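Local coordinates for 5-carboxyvanillate decarboxylase (Sphingobium sp. SYK-6, PDB 4ICM), which probably catalyses the manganese-dependent removal of a carboxyl group from 5-carboxyvanillate, an aromatic acid, at residues I173-P178 against W196-E201; T270-E275 against A295-Y300. All blocks are in the same frame, centred on the assembly; numbering follows the deposited sequence.

Contact 1: I173-P178 against W196-E201; sequences IHPRAP and WGYGIE. With MN (manganese (II) ion), chain I.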
loop_
_atom_site.group_PDB
_atom_site.type_symbol
_atom_site.label_atom_id
_atom_site.label_comp_id
_atom_site.label_asym_id
_atom_site.label_seq_id
_atom_site.Cartn_x
_atom_site.Cartn_y
_atom_site.Cartn_z
ATOM N N ILE A 173 13.917 -7.380 -5.015
ATOM C CA ILE A 173 13.708 -5.946 -5.153
ATOM C C ILE A 173 13.457 -5.395 -3.760
ATOM O O ILE A 173 12.355 -5.480 -3.224
ATOM C CB ILE A 173 12.538 -5.594 -6.080
ATOM C CG1 ILE A 173 12.718 -6.257 -7.442
ATOM C CG2 ILE A 173 12.444 -4.093 -6.238
ATOM C CD1 ILE A 173 11.707 -5.773 -8.521
ATOM N N HIS A 174 14.526 -4.881 -3.173
ATOM C CA HIS A 174 14.545 -4.370 -1.814
ATOM C C HIS A 174 14.034 -2.932 -1.849
ATOM O O HIS A 174 14.061 -2.297 -2.907
ATOM C CB HIS A 174 16.003 -4.424 -1.326
ATOM C CG HIS A 174 16.195 -4.042 0.106
ATOM N ND1 HIS A 174 16.227 -2.729 0.529
ATOM C CD2 HIS A 174 16.423 -4.797 1.207
ATOM C CE1 HIS A 174 16.427 -2.695 1.834
ATOM N NE2 HIS A 174 16.558 -3.938 2.266
ATOM N N PRO A 175 13.537 -2.410 -0.713
ATOM C CA PRO A 175 13.095 -1.018 -0.799
ATOM C C PRO A 175 14.213 0.010 -0.939
ATOM O O PRO A 175 15.396 -0.265 -0.710
ATOM C CB PRO A 175 12.373 -0.795 0.536
ATOM C CG PRO A 175 11.894 -2.144 0.915
ATOM C CD PRO A 175 13.002 -3.071 0.493
ATOM N N ARG A 176 13.762 1.211 -1.285
ATOM C CA ARG A 176 14.533 2.427 -1.362
ATOM C C ARG A 176 13.501 3.473 -0.952
ATOM O O ARG A 176 12.310 3.161 -0.914
ATOM C CB ARG A 176 14.882 2.644 -2.818
ATOM C CG ARG A 176 16.233 3.139 -3.065
ATOM C CD ARG A 176 16.260 3.741 -4.438
ATOM N NE ARG A 176 16.855 5.056 -4.353
ATOM C CZ ARG A 176 17.504 5.641 -5.345
ATOM N NH1 ARG A 176 17.624 5.016 -6.511
ATOM N NH2 ARG A 176 18.022 6.847 -5.167
ATOM N N ALA A 177 13.918 4.702 -0.652
ATOM C CA ALA A 177 12.945 5.748 -0.347
ATOM C C ALA A 177 12.158 6.107 -1.618
ATOM O O ALA A 177 12.684 5.972 -2.719
ATOM C CB ALA A 177 13.635 6.974 0.222
ATOM N N PRO A 178 10.892 6.539 -1.458
ATOM C CA PRO A 178 10.033 6.971 -2.569
ATOM C C PRO A 178 10.775 7.838 -3.584
ATOM O O PRO A 178 11.549 8.728 -3.208
ATOM C CB PRO A 178 8.939 7.765 -1.854
ATOM C CG PRO A 178 8.755 6.999 -0.565
ATOM C CD PRO A 178 10.169 6.569 -0.171
ATOM N N TRP A 196 6.599 3.760 6.201
ATOM C CA TRP A 196 5.579 3.854 5.158
ATOM C C TRP A 196 6.113 3.962 3.731
ATOM O O TRP A 196 5.693 3.218 2.840
ATOM C CB TRP A 196 4.583 5.000 5.443
ATOM C CG TRP A 196 3.331 4.872 4.617
ATOM C CD1 TRP A 196 2.904 5.715 3.626
ATOM C CD2 TRP A 196 2.370 3.807 4.679
ATOM N NE1 TRP A 196 1.727 5.243 3.076
ATOM C CE2 TRP A 196 1.385 4.071 3.699
ATOM C CE3 TRP A 196 2.253 2.653 5.459
ATOM C CZ2 TRP A 196 0.293 3.225 3.486
ATOM C CZ3 TRP A 196 1.169 1.809 5.246
ATOM C CH2 TRP A 196 0.200 2.104 4.269
ATOM N N GLY A 197 7.022 4.900 3.515
ATOM C CA GLY A 197 7.538 5.162 2.186
ATOM C C GLY A 197 8.128 3.948 1.490
ATOM O O GLY A 197 7.848 3.715 0.311
ATOM N N TYR A 198 8.926 3.167 2.212
ATOM C CA TYR A 198 9.573 1.995 1.611
ATOM C C TYR A 198 8.557 1.072 0.910
ATOM O O TYR A 198 8.737 0.691 -0.244
ATOM C CB TYR A 198 10.376 1.224 2.664
ATOM C CG TYR A 198 11.763 1.807 2.926
ATOM C CD1 TYR A 198 12.144 3.026 2.375
ATOM C CD2 TYR A 198 12.692 1.127 3.713
ATOM C CE1 TYR A 198 13.417 3.567 2.604
ATOM C CE2 TYR A 198 13.978 1.660 3.946
ATOM C CZ TYR A 198 14.323 2.874 3.400
ATOM O OH TYR A 198 15.577 3.406 3.610
ATOM N N GLY A 199 7.479 0.744 1.605
ATOM C CA GLY A 199 6.517 -0.205 1.091
ATOM C C GLY A 199 5.739 0.338 -0.091
ATOM O O GLY A 199 5.445 -0.398 -1.038
ATOM N N ILE A 200 5.403 1.623 -0.039
ATOM C CA ILE A 200 4.633 2.238 -1.123
ATOM C C ILE A 200 5.487 2.310 -2.397
ATOM O O ILE A 200 5.020 1.992 -3.493
ATOM C CB ILE A 200 4.154 3.642 -0.741
ATOM C CG1 ILE A 200 3.165 3.572 0.433
ATOM C CG2 ILE A 200 3.511 4.332 -1.941
ATOM C CD1 ILE A 200 2.005 2.617 0.218
ATOM N N GLU A 201 6.747 2.715 -2.235
ATOM C CA GLU A 201 7.692 2.819 -3.348
ATOM C C GLU A 201 7.900 1.479 -4.046
ATOM O O GLU A 201 7.814 1.365 -5.277
ATOM C CB GLU A 201 9.030 3.348 -2.821
ATOM C CG GLU A 201 10.252 2.998 -3.654
ATOM C CD GLU A 201 10.283 3.704 -4.996
ATOM O OE1 GLU A 201 9.535 4.694 -5.185
ATOM O OE2 GLU A 201 11.064 3.264 -5.865
HETATM MN MN MN I . 16.091 -4.558 4.343
HETATM O O HOH W 1 18.083 -5.793 4.175
HETATM O O HOH W 2 17.284 -2.875 5.098
HETATM O O HOH W 3 14.479 -2.957 4.570
#
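At the C-terminal end of strand 171-174 in the amidohydrolase TIM barrel, P175 and the residues after it pack on Y198 and E201, at the start of helix 197-211. P175 and Y198 cross at about a right angle, with P175 CB 3.5 Å from Y198 CB. The tyrosine ring then runs obliquely along the backbone of R176 and A177. Its CG is anti to the carbonyl carbon (chi1 -82°), which sets CD1 3.3 Å from R176 O and CE1 3.5 Å from A177 N. An alanine in place of Y198 would probably open a gap beside P175 and leave R176 O less shielded. That carbonyl oxygen is buried without a polar partner, and E201 CG also presses on it at 3.4 Å. The bent E201 chain carries its carboxylate past P178, with OE1 3.5 Å from P178 CA. OE1 accepts bonds from S179 N and Y151 OH, and OE2 bonds to S145. P178 CG rests 3.5 Å from G197 O. The metal site lies at the other end of 173-178. H174 NE2 binds manganese together with E8, D297 and three waters. The bond from ND1 helps fix the rotation of the imidazole: H174 ND1 donates to a lone pair of P175 O at 2.9 Å, with the acceptor only 10° out of the ring plane.

Contact 2: T270-E275 against A295-Y300; sequences TTSGVE and AIDYPY. With MN (manganese (II) ion), chain I.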
loop_
_atom_site.group_PDB
_atom_site.type_symbol
_atom_site.label_atom_id
_atom_site.label_comp_id
_atom_site.label_asym_id
_atom_site.label_seq_id
_atom_site.Cartn_x
_atom_site.Cartn_y
_atom_site.Cartn_z
ATOM N N THR A 270 9.177 -12.474 1.369
ATOM C CA THR A 270 9.785 -12.785 2.660
ATOM C C THR A 270 9.112 -12.037 3.805
ATOM O O THR A 270 8.374 -11.080 3.576
ATOM C CB THR A 270 11.305 -12.524 2.700
ATOM O OG1 THR A 270 11.548 -11.158 3.060
ATOM C CG2 THR A 270 11.951 -12.848 1.353
ATOM N N THR A 271 9.391 -12.469 5.035
ATOM C CA THR A 271 8.730 -11.929 6.223
ATOM C C THR A 271 9.511 -10.812 6.922
ATOM O O THR A 271 9.192 -10.462 8.048
ATOM C CB THR A 271 8.498 -13.029 7.277
ATOM O OG1 THR A 271 9.764 -13.457 7.798
ATOM C CG2 THR A 271 7.763 -14.220 6.674
ATOM N N SER A 272 10.521 -10.251 6.262
ATOM C CA SER A 272 11.357 -9.221 6.881
ATOM C C SER A 272 10.520 -8.089 7.446
ATOM O O SER A 272 9.672 -7.545 6.766
ATOM C CB SER A 272 12.350 -8.649 5.875
ATOM O OG SER A 272 11.670 -8.182 4.721
ATOM N N GLY A 273 10.749 -7.745 8.702
ATOM C CA GLY A 273 10.052 -6.618 9.288
ATOM C C GLY A 273 8.559 -6.781 9.472
ATOM O O GLY A 273 7.874 -5.801 9.739
ATOM N N VAL A 274 8.039 -7.995 9.297
ATOM C CA VAL A 274 6.615 -8.250 9.522
ATOM C C VAL A 274 6.469 -9.538 10.318
ATOM O O VAL A 274 6.137 -10.600 9.775
ATOM C CB VAL A 274 5.801 -8.366 8.200
ATOM C CG1 VAL A 274 4.317 -8.538 8.495
ATOM C CG2 VAL A 274 6.006 -7.125 7.322
ATOM N N GLU A 275 6.725 -9.433 11.617
ATOM C CA GLU A 275 6.713 -10.597 12.493
ATOM C C GLU A 275 5.312 -10.787 13.079
ATOM O O GLU A 275 5.106 -10.737 14.291
ATOM C CB GLU A 275 7.794 -10.447 13.572
ATOM C CG GLU A 275 9.199 -10.368 12.954
ATOM C CD GLU A 275 10.276 -9.886 13.932
ATOM O OE1 GLU A 275 10.052 -9.927 15.162
ATOM O OE2 GLU A 275 11.342 -9.451 13.450
ATOM N N ALA A 295 12.967 -14.033 6.936
ATOM C CA ALA A 295 14.095 -13.112 6.919
ATOM C C ALA A 295 14.135 -12.355 8.241
ATOM O O ALA A 295 13.173 -12.390 9.019
ATOM C CB ALA A 295 13.997 -12.149 5.735
ATOM N N ILE A 296 15.249 -11.683 8.492
ATOM C CA ILE A 296 15.415 -10.906 9.709
ATOM C C ILE A 296 15.366 -9.410 9.436
ATOM O O ILE A 296 14.688 -8.676 10.157
ATOM C CB ILE A 296 16.752 -11.223 10.392
ATOM C CG1 ILE A 296 16.825 -12.696 10.789
ATOM C CG2 ILE A 296 16.947 -10.336 11.624
ATOM C CD1 ILE A 296 18.223 -13.120 11.283
ATOM N N ASP A 297 16.087 -8.983 8.395
ATOM C CA ASP A 297 16.331 -7.568 8.073
ATOM C C ASP A 297 17.351 -6.970 9.046
ATOM O O ASP A 297 17.228 -5.821 9.468
ATOM C CB ASP A 297 15.038 -6.736 8.074
ATOM C CG ASP A 297 15.013 -5.680 6.982
ATOM O OD1 ASP A 297 16.056 -5.475 6.322
ATOM O OD2 ASP A 297 13.939 -5.052 6.798
ATOM N N TYR A 298 18.342 -7.780 9.412
ATOM C CA TYR A 298 19.457 -7.345 10.229
ATOM C C TYR A 298 20.292 -6.415 9.353
ATOM O O TYR A 298 20.391 -6.633 8.148
ATOM C CB TYR A 298 20.281 -8.571 10.644
ATOM C CG TYR A 298 21.476 -8.260 11.501
ATOM C CD1 TYR A 298 21.348 -8.114 12.876
ATOM C CD2 TYR A 298 22.739 -8.104 10.939
ATOM C CE1 TYR A 298 22.451 -7.821 13.677
ATOM C CE2 TYR A 298 23.853 -7.812 11.733
ATOM C CZ TYR A 298 23.701 -7.677 13.099
ATOM O OH TYR A 298 24.784 -7.388 13.895
ATOM N N PRO A 299 20.893 -5.372 9.940
ATOM C CA PRO A 299 20.915 -4.980 11.353
ATOM C C PRO A 299 19.838 -3.972 11.737
ATOM O O PRO A 299 19.857 -3.443 12.850
ATOM C CB PRO A 299 22.296 -4.331 11.493
ATOM C CG PRO A 299 22.507 -3.677 10.170
ATOM C CD PRO A 299 21.877 -4.609 9.146
ATOM N N TYR A 300 18.914 -3.704 10.824
ATOM C CA TYR A 300 17.847 -2.754 11.082
ATOM C C TYR A 300 16.829 -3.359 12.031
ATOM O O TYR A 300 16.092 -2.641 12.696
ATOM C CB TYR A 300 17.201 -2.316 9.763
ATOM C CG TYR A 300 18.211 -1.725 8.808
ATOM C CD1 TYR A 300 18.647 -0.410 8.952
ATOM C CD2 TYR A 300 18.756 -2.491 7.780
ATOM C CE1 TYR A 300 19.587 0.135 8.087
ATOM C CE2 TYR A 300 19.697 -1.955 6.907
ATOM C CZ TYR A 300 20.110 -0.645 7.067
ATOM O OH TYR A 300 21.045 -0.112 6.200
HETATM MN MN MN I . 16.091 -4.558 4.343
HETATM O O HOH W 4 10.667 -12.260 9.996
HETATM O O HOH W 5 12.127 -9.231 10.713
HETATM O O HOH W 3 14.479 -2.957 4.570
HETATM O O HOH W 1 18.083 -5.793 4.175
HETATM O O HOH W 2 17.284 -2.875 5.098
#
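Two loops at the C-terminal ends of TIM-barrel strands 267-270 and 292-293 approach most closely at S272 and A295, whose CA atoms are 4.8 Å apart. The first loop makes a type II beta turn from T271 to V274, closed by V274 N to T271 O at 3.0 Å. G273 takes the positive-phi corner of the turn (phi 67°). A295 is the apolar centre. Its CB sits 3.9 Å from S272 CB and also touches T270 OG1. The one direct hydrogen bond between the loops is weak: A295 N donates to T271 OG1 at 3.4 Å. Waters add to it. One bonds to T271 OG1 and has A295 O as a possible acceptor, which may join the same two residues a second time. Another accepts from G273 N and has I296 O and E275 OE2 as possible acceptors. S272 makes two kinds of contact. Its CB lies 4.0 Å from D297 CB. Its OG, tucked between the backbone N and the carbonyl carbon (chi1 54°), is hydrogen-bonded to E8 OE1 and H227 N. S272 is thus a second-shell residue that probably helps place the metal ligand E8. The backbone N atoms of I296 and D297 bond to E9 OE1, which probably helps hold this loop on strand 5-11. The two carboxylate oxygens of D297 have separate roles. OD2 accepts from H227 NE2 and from a manganese-bound water at 3.1 Å, while OD1 binds the manganese itself at 2.2 Å.

How the contacts relate
Both contacts serve the same manganese ion at the mouth of the barrel. Contact 1 supplies H174 and contact 2 supplies D297; H174 NE2 and D297 OD1 approach from nearly opposite sides, about 166° apart at the metal. E8 and three waters shared by both contacts complete six ligands. The contact centres are about 14 Å apart, and their nearest atoms, about 4 Å apart, do not touch. H227 lies between them, touched by P175 of contact 1 and bonded from contact 2. E8 is another link, its side chain about 5 Å from that of P175 and about 3 Å from that of S272. Along the chain contact 1 closes before contact 2 opens.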